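Local coordinates for protein cytochrome P450 (CYP102L1) (Mycobacterium phage Adler, PDB 6N6Q) that is a virus-encoded haem-thiolate cytochrome P450 that probably catalyses the oxidation of a still unassigned substrate at its haem iron, at residues A[182-194]-A[213-227]. Residues are numbered along the deposited sequence; the frame is centred on the assembly and turned at random.
Sequences NPFITAVLRELQY and RRRLHAADKKFIRAE
Arg-190 meets Asp-220 through a chain that first leaves with CG anti to the carbonyl carbon (chi1 -72°) and then bends at chi3. This turns the guanidinium side-on to the carboxylate. NE of Arg-190 bonds to the syn lone pair of OD2 of Asp-220 at 2.8 Å. NH2 of Arg-190 bonds to OD1 of Asp-220 at 2.7 Å, and this oxygen lies in the guanidinium plane. The two-nitrogen salt bridge limits rotation of both groups.

The next residue, Glu-191, has CG anti to its own N and a chain bent at chi2, which brings OE1 to ND1 of His-217. This His-carboxylate hydrogen bond is modelled as very short, so its exact length is doubtful. Carboxylate and imidazole are nearly coplanar. Glu-191 also sits as a knob among His-217, Asp-220, Lys-221 and Ile-224.

The same imidazole makes an offset stack with the ring of Tyr-194, centroids 4.4 Å apart. CB of His-217 lies over the centre of the tyrosine ring in a CH-pi contact. Arg-213 lays a face of its guanidinium against CD1 of Tyr-194, while Glu-206 pairs with Arg-214 beside the tyrosine hydroxyl.

The other end is mostly apolar. Ile-224 is a knob among Phe-184, Ala-187, Val-188 and Glu-191, with CD1 3.7 Å from CG2 of Val-188. CE1 of Phe-184 meets CG2 of Ile-224 at 3.7 Å. CB and CG of Glu-227 pack on CD1 of Phe-184. Phe-223 turns a ring edge to CA of Phe-184 at 3.6 Å, and its CZ touches Pro-183. The segment axes come within 9.4 Å, and their N-to-C directions differ by 132°, nearer antiparallel than parallel.

In the P450 fold these probably correspond to the F and G helices, which lie over the substrate pocket. Helix 265-296 packs against them through Leu-273, which touches both Phe-184 and Ile-224.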
loop_
_atom_site.group_PDB
_atom_site.type_symbol
_atom_site.label_atom_id
_atom_site.label_comp_id
_atom_site.label_asym_id
_atom_site.label_seq_id
_atom_site.Cartn_x
_atom_site.Cartn_y
_atom_site.Cartn_z
ATOM N N ASN A 182 7.699 -17.849 -7.609
ATOM C CA ASN A 182 8.865 -17.458 -8.383
ATOM C C ASN A 182 10.068 -17.299 -7.453
ATOM O O ASN A 182 9.913 -16.858 -6.308
ATOM C CB ASN A 182 8.586 -16.149 -9.124
ATOM C CG ASN A 182 9.498 -15.941 -10.313
ATOM O OD1 ASN A 182 10.612 -15.437 -10.177
ATOM N ND2 ASN A 182 9.024 -16.319 -11.495
ATOM N N PRO A 183 11.271 -17.672 -7.893
ATOM C CA PRO A 183 12.446 -17.462 -7.031
ATOM C C PRO A 183 12.734 -15.997 -6.761
ATOM O O PRO A 183 13.201 -15.662 -5.666
ATOM C CB PRO A 183 13.584 -18.132 -7.815
ATOM C CG PRO A 183 13.102 -18.169 -9.235
ATOM C CD PRO A 183 11.618 -18.362 -9.147
ATOM N N PHE A 184 12.459 -15.113 -7.724
ATOM C CA PHE A 184 12.727 -13.691 -7.530
ATOM C C PHE A 184 11.905 -13.124 -6.379
ATOM O O PHE A 184 12.438 -12.441 -5.497
ATOM C CB PHE A 184 12.443 -12.921 -8.821
ATOM C CG PHE A 184 12.526 -11.428 -8.668
ATOM C CD1 PHE A 184 13.741 -10.774 -8.777
ATOM C CD2 PHE A 184 11.388 -10.676 -8.411
ATOM C CE1 PHE A 184 13.823 -9.402 -8.637
ATOM C CE2 PHE A 184 11.464 -9.304 -8.268
ATOM C CZ PHE A 184 12.684 -8.666 -8.382
ATOM N N ILE A 185 10.597 -13.391 -6.373
ATOM C CA ILE A 185 9.742 -12.836 -5.328
ATOM C C ILE A 185 10.101 -13.425 -3.968
ATOM O O ILE A 185 9.966 -12.753 -2.939
ATOM C CB ILE A 185 8.255 -13.050 -5.682
ATOM C CG1 ILE A 185 7.344 -12.532 -4.569
ATOM C CG2 ILE A 185 7.969 -14.507 -5.965
ATOM C CD1 ILE A 185 7.462 -11.044 -4.334
ATOM N N THR A 186 10.589 -14.669 -3.934
ATOM C CA THR A 186 11.029 -15.248 -2.669
ATOM C C THR A 186 12.268 -14.534 -2.140
ATOM O O THR A 186 12.378 -14.278 -0.935
ATOM C CB THR A 186 11.301 -16.743 -2.837
ATOM O OG1 THR A 186 10.115 -17.397 -3.304
ATOM C CG2 THR A 186 11.709 -17.363 -1.514
ATOM N N ALA A 187 13.207 -14.196 -3.027
ATOM C CA ALA A 187 14.420 -13.510 -2.596
ATOM C C ALA A 187 14.113 -12.106 -2.086
ATOM O O ALA A 187 14.755 -11.628 -1.143
ATOM C CB ALA A 187 15.428 -13.458 -3.744
ATOM N N VAL A 188 13.137 -11.429 -2.696
ATOM C CA VAL A 188 12.783 -10.084 -2.252
ATOM C C VAL A 188 12.203 -10.121 -0.843
ATOM O O VAL A 188 12.458 -9.226 -0.028
ATOM C CB VAL A 188 11.813 -9.430 -3.255
ATOM C CG1 VAL A 188 11.392 -8.051 -2.772
ATOM C CG2 VAL A 188 12.458 -9.337 -4.631
ATOM N N LEU A 189 11.428 -11.161 -0.525
ATOM C CA LEU A 189 10.854 -11.269 0.814
ATOM C C LEU A 189 11.928 -11.566 1.856
ATOM O O LEU A 189 11.922 -10.976 2.943
ATOM C CB LEU A 189 9.767 -12.343 0.835
ATOM C CG LEU A 189 8.526 -12.077 -0.020
ATOM C CD1 LEU A 189 7.570 -13.253 0.054
ATOM C CD2 LEU A 189 7.835 -10.792 0.412
ATOM N N ARG A 190 12.853 -12.479 1.548
ATOM C CA ARG A 190 13.983 -12.706 2.444
ATOM C C ARG A 190 14.828 -11.450 2.594
ATOM O O ARG A 190 15.407 -11.211 3.660
ATOM C CB ARG A 190 14.851 -13.857 1.934
ATOM C CG ARG A 190 14.239 -15.237 2.082
ATOM C CD ARG A 190 15.313 -16.312 1.963
ATOM N NE ARG A 190 16.078 -16.190 0.725
ATOM C CZ ARG A 190 15.789 -16.839 -0.399
ATOM N NH1 ARG A 190 14.752 -17.664 -0.439
ATOM N NH2 ARG A 190 16.536 -16.667 -1.480
ATOM N N GLU A 191 14.911 -10.639 1.537
ATOM C CA GLU A 191 15.687 -9.408 1.601
ATOM C C GLU A 191 14.974 -8.339 2.419
ATOM O O GLU A 191 15.628 -7.492 3.037
ATOM C CB GLU A 191 15.974 -8.912 0.183
ATOM C CG GLU A 191 17.232 -8.076 0.040
ATOM C CD GLU A 191 18.486 -8.819 0.462
ATOM O OE1 GLU A 191 19.456 -8.152 0.872
ATOM O OE2 GLU A 191 18.506 -10.065 0.384
ATOM N N LEU A 192 13.638 -8.362 2.437
ATOM C CA LEU A 192 12.892 -7.433 3.281
ATOM C C LEU A 192 13.043 -7.785 4.754
ATOM O O LEU A 192 13.177 -6.894 5.601
ATOM C CB LEU A 192 11.415 -7.431 2.883
ATOM C CG LEU A 192 11.040 -6.808 1.536
ATOM C CD1 LEU A 192 9.608 -7.169 1.171
ATOM C CD2 LEU A 192 11.221 -5.298 1.568
ATOM N N GLN A 193 13.017 -9.081 5.081
ATOM C CA GLN A 193 13.221 -9.503 6.463
ATOM C C GLN A 193 14.618 -9.142 6.946
ATOM O O GLN A 193 14.794 -8.677 8.078
ATOM C CB GLN A 193 12.996 -11.009 6.595
ATOM C CG GLN A 193 11.596 -11.476 6.263
ATOM C CD GLN A 193 11.449 -12.977 6.406
ATOM O OE1 GLN A 193 12.431 -13.689 6.626
ATOM N NE2 GLN A 193 10.221 -13.466 6.287
ATOM N N TYR A 194 15.626 -9.355 6.100
ATOM C CA TYR A 194 17.000 -9.038 6.462
ATOM C C TYR A 194 17.218 -7.542 6.633
ATOM O O TYR A 194 18.152 -7.139 7.335
ATOM C CB TYR A 194 17.951 -9.597 5.401
ATOM C CG TYR A 194 19.416 -9.518 5.764
ATOM C CD1 TYR A 194 20.005 -10.489 6.563
ATOM C CD2 TYR A 194 20.214 -8.485 5.294
ATOM C CE1 TYR A 194 21.344 -10.428 6.892
ATOM C CE2 TYR A 194 21.554 -8.415 5.617
ATOM C CZ TYR A 194 22.114 -9.389 6.416
ATOM O OH TYR A 194 23.448 -9.322 6.741
ATOM N N ARG A 213 23.664 -16.465 6.877
ATOM C CA ARG A 213 22.651 -15.438 6.642
ATOM C C ARG A 213 23.210 -14.294 5.803
ATOM O O ARG A 213 22.588 -13.871 4.822
ATOM C CB ARG A 213 22.109 -14.920 7.975
ATOM C CG ARG A 213 20.920 -13.973 7.857
ATOM C CD ARG A 213 19.698 -14.666 7.268
ATOM N NE ARG A 213 19.595 -14.481 5.822
ATOM C CZ ARG A 213 18.736 -13.655 5.232
ATOM N NH1 ARG A 213 18.717 -13.551 3.909
ATOM N NH2 ARG A 213 17.893 -12.938 5.961
ATOM N N ARG A 214 24.383 -13.773 6.179
ATOM C CA ARG A 214 25.007 -12.716 5.388
ATOM C C ARG A 214 25.345 -13.205 3.985
ATOM O O ARG A 214 25.219 -12.457 3.008
ATOM C CB ARG A 214 26.255 -12.192 6.108
ATOM C CG ARG A 214 27.324 -11.553 5.217
ATOM C CD ARG A 214 26.869 -10.251 4.559
ATOM N NE ARG A 214 26.391 -9.260 5.518
ATOM C CZ ARG A 214 26.083 -8.006 5.201
ATOM N NH1 ARG A 214 26.212 -7.584 3.949
ATOM N NH2 ARG A 214 25.650 -7.170 6.134
ATOM N N ARG A 215 25.758 -14.468 3.859
ATOM C CA ARG A 215 26.065 -15.006 2.539
ATOM C C ARG A 215 24.798 -15.192 1.713
ATOM O O ARG A 215 24.798 -14.947 0.501
ATOM C CB ARG A 215 26.824 -16.323 2.676
ATOM C CG ARG A 215 27.739 -16.635 1.506
ATOM C CD ARG A 215 28.783 -17.673 1.887
ATOM N NE ARG A 215 29.595 -17.237 3.021
ATOM C CZ ARG A 215 30.661 -17.890 3.473
ATOM N NH1 ARG A 215 31.342 -17.422 4.510
ATOM N NH2 ARG A 215 31.051 -19.013 2.887
ATOM N N LEU A 216 23.705 -15.619 2.353
ATOM C CA LEU A 216 22.435 -15.736 1.643
ATOM C C LEU A 216 21.929 -14.370 1.195
ATOM O O LEU A 216 21.320 -14.245 0.126
ATOM C CB LEU A 216 21.401 -16.431 2.532
ATOM C CG LEU A 216 19.989 -16.613 1.971
ATOM C CD1 LEU A 216 20.019 -17.417 0.684
ATOM C CD2 LEU A 216 19.087 -17.279 3.001
ATOM N N HIS A 217 22.173 -13.333 2.001
ATOM C CA HIS A 217 21.782 -11.980 1.617
ATOM C C HIS A 217 22.603 -11.481 0.433
ATOM O O HIS A 217 22.058 -10.868 -0.494
ATOM C CB HIS A 217 21.926 -11.041 2.816
ATOM C CG HIS A 217 22.372 -9.659 2.456
ATOM N ND1 HIS A 217 21.511 -8.697 1.976
ATOM C CD2 HIS A 217 23.593 -9.075 2.514
ATOM C CE1 HIS A 217 22.180 -7.580 1.752
ATOM N NE2 HIS A 217 23.447 -7.784 2.069
ATOM N N ALA A 218 23.913 -11.736 0.444
ATOM C CA ALA A 218 24.748 -11.361 -0.694
ATOM C C ALA A 218 24.283 -12.054 -1.967
ATOM O O ALA A 218 24.238 -11.436 -3.038
ATOM C CB ALA A 218 26.212 -11.693 -0.406
ATOM N N ALA A 219 23.922 -13.336 -1.868
ATOM C CA ALA A 219 23.429 -14.057 -3.036
ATOM C C ALA A 219 22.059 -13.543 -3.465
ATOM O O ALA A 219 21.799 -13.387 -4.664
ATOM C CB ALA A 219 23.373 -15.556 -2.743
ATOM N N ASP A 220 21.172 -13.277 -2.502
ATOM C CA ASP A 220 19.848 -12.763 -2.840
ATOM C C ASP A 220 19.935 -11.383 -3.477
ATOM O O ASP A 220 19.199 -11.086 -4.426
ATOM C CB ASP A 220 18.963 -12.722 -1.595
ATOM C CG ASP A 220 18.396 -14.082 -1.237
ATOM O OD1 ASP A 220 18.601 -15.037 -2.017
ATOM O OD2 ASP A 220 17.741 -14.192 -0.179
ATOM N N LYS A 221 20.828 -10.529 -2.974
ATOM C CA LYS A 221 20.957 -9.182 -3.520
ATOM C C LYS A 221 21.412 -9.220 -4.976
ATOM O O LYS A 221 20.847 -8.528 -5.833
ATOM C CB LYS A 221 21.929 -8.367 -2.664
ATOM C CG LYS A 221 21.890 -6.872 -2.927
ATOM C CD LYS A 221 22.794 -6.120 -1.959
ATOM C CE LYS A 221 22.683 -4.614 -2.151
ATOM N NZ LYS A 221 23.479 -3.866 -1.139
ATOM N N LYS A 222 22.430 -10.031 -5.277
ATOM C CA LYS A 222 22.885 -10.165 -6.658
ATOM C C LYS A 222 21.807 -10.782 -7.538
ATOM O O LYS A 222 21.614 -10.359 -8.684
ATOM C CB LYS A 222 24.160 -11.007 -6.720
ATOM C CG LYS A 222 25.399 -10.328 -6.160
ATOM C CD LYS A 222 26.627 -11.208 -6.354
ATOM C CE LYS A 222 27.873 -10.582 -5.747
ATOM N NZ LYS A 222 29.063 -11.470 -5.891
ATOM N N PHE A 223 21.095 -11.788 -7.021
ATOM C CA PHE A 223 20.053 -12.440 -7.807
ATOM C C PHE A 223 18.912 -11.478 -8.120
ATOM O O PHE A 223 18.354 -11.505 -9.223
ATOM C CB PHE A 223 19.531 -13.671 -7.066
ATOM C CG PHE A 223 18.442 -14.403 -7.797
ATOM C CD1 PHE A 223 18.748 -15.273 -8.832
ATOM C CD2 PHE A 223 17.114 -14.227 -7.447
ATOM C CE1 PHE A 223 17.748 -15.950 -9.507
ATOM C CE2 PHE A 223 16.109 -14.902 -8.120
ATOM C CZ PHE A 223 16.427 -15.764 -9.151
ATOM N N ILE A 224 18.555 -10.620 -7.164
ATOM C CA ILE A 224 17.498 -9.640 -7.395
ATOM C C ILE A 224 17.947 -8.602 -8.417
ATOM O O ILE A 224 17.207 -8.262 -9.348
ATOM C CB ILE A 224 17.082 -8.982 -6.068
ATOM C CG1 ILE A 224 16.340 -9.986 -5.183
ATOM C CG2 ILE A 224 16.231 -7.753 -6.324
ATOM C CD1 ILE A 224 16.090 -9.483 -3.778
ATOM N N ARG A 225 19.169 -8.082 -8.257
ATOM C CA ARG A 225 19.686 -7.090 -9.195
ATOM C C ARG A 225 19.849 -7.676 -10.592
ATOM O O ARG A 225 19.624 -6.986 -11.594
ATOM C CB ARG A 225 21.021 -6.540 -8.687
ATOM C CG ARG A 225 21.715 -5.575 -9.641
ATOM C CD ARG A 225 20.914 -4.295 -9.801
ATOM N NE ARG A 225 20.605 -3.690 -8.509
ATOM C CZ ARG A 225 19.930 -2.555 -8.355
ATOM N NH1 ARG A 225 19.490 -1.891 -9.416
ATOM N NH2 ARG A 225 19.696 -2.084 -7.138
ATOM N N ALA A 226 20.241 -8.950 -10.683
ATOM C CA ALA A 226 20.426 -9.568 -11.990
ATOM C C ALA A 226 19.099 -9.780 -12.705
ATOM O O ALA A 226 19.032 -9.656 -13.933
ATOM C CB ALA A 226 21.171 -10.893 -11.848
ATOM N N GLU A 227 18.036 -10.093 -11.963
ATOM C CA GLU A 227 16.745 -10.328 -12.596
ATOM C C GLU A 227 16.132 -9.031 -13.109
ATOM O O GLU A 227 15.548 -9.006 -14.199
ATOM C CB GLU A 227 15.797 -11.024 -11.622
ATOM C CG GLU A 227 14.418 -11.305 -12.196
ATOM C CD GLU A 227 14.043 -12.772 -12.121
ATOM O OE1 GLU A 227 14.955 -13.611 -11.950
ATOM O OE2 GLU A 227 12.836 -13.084 -12.232
#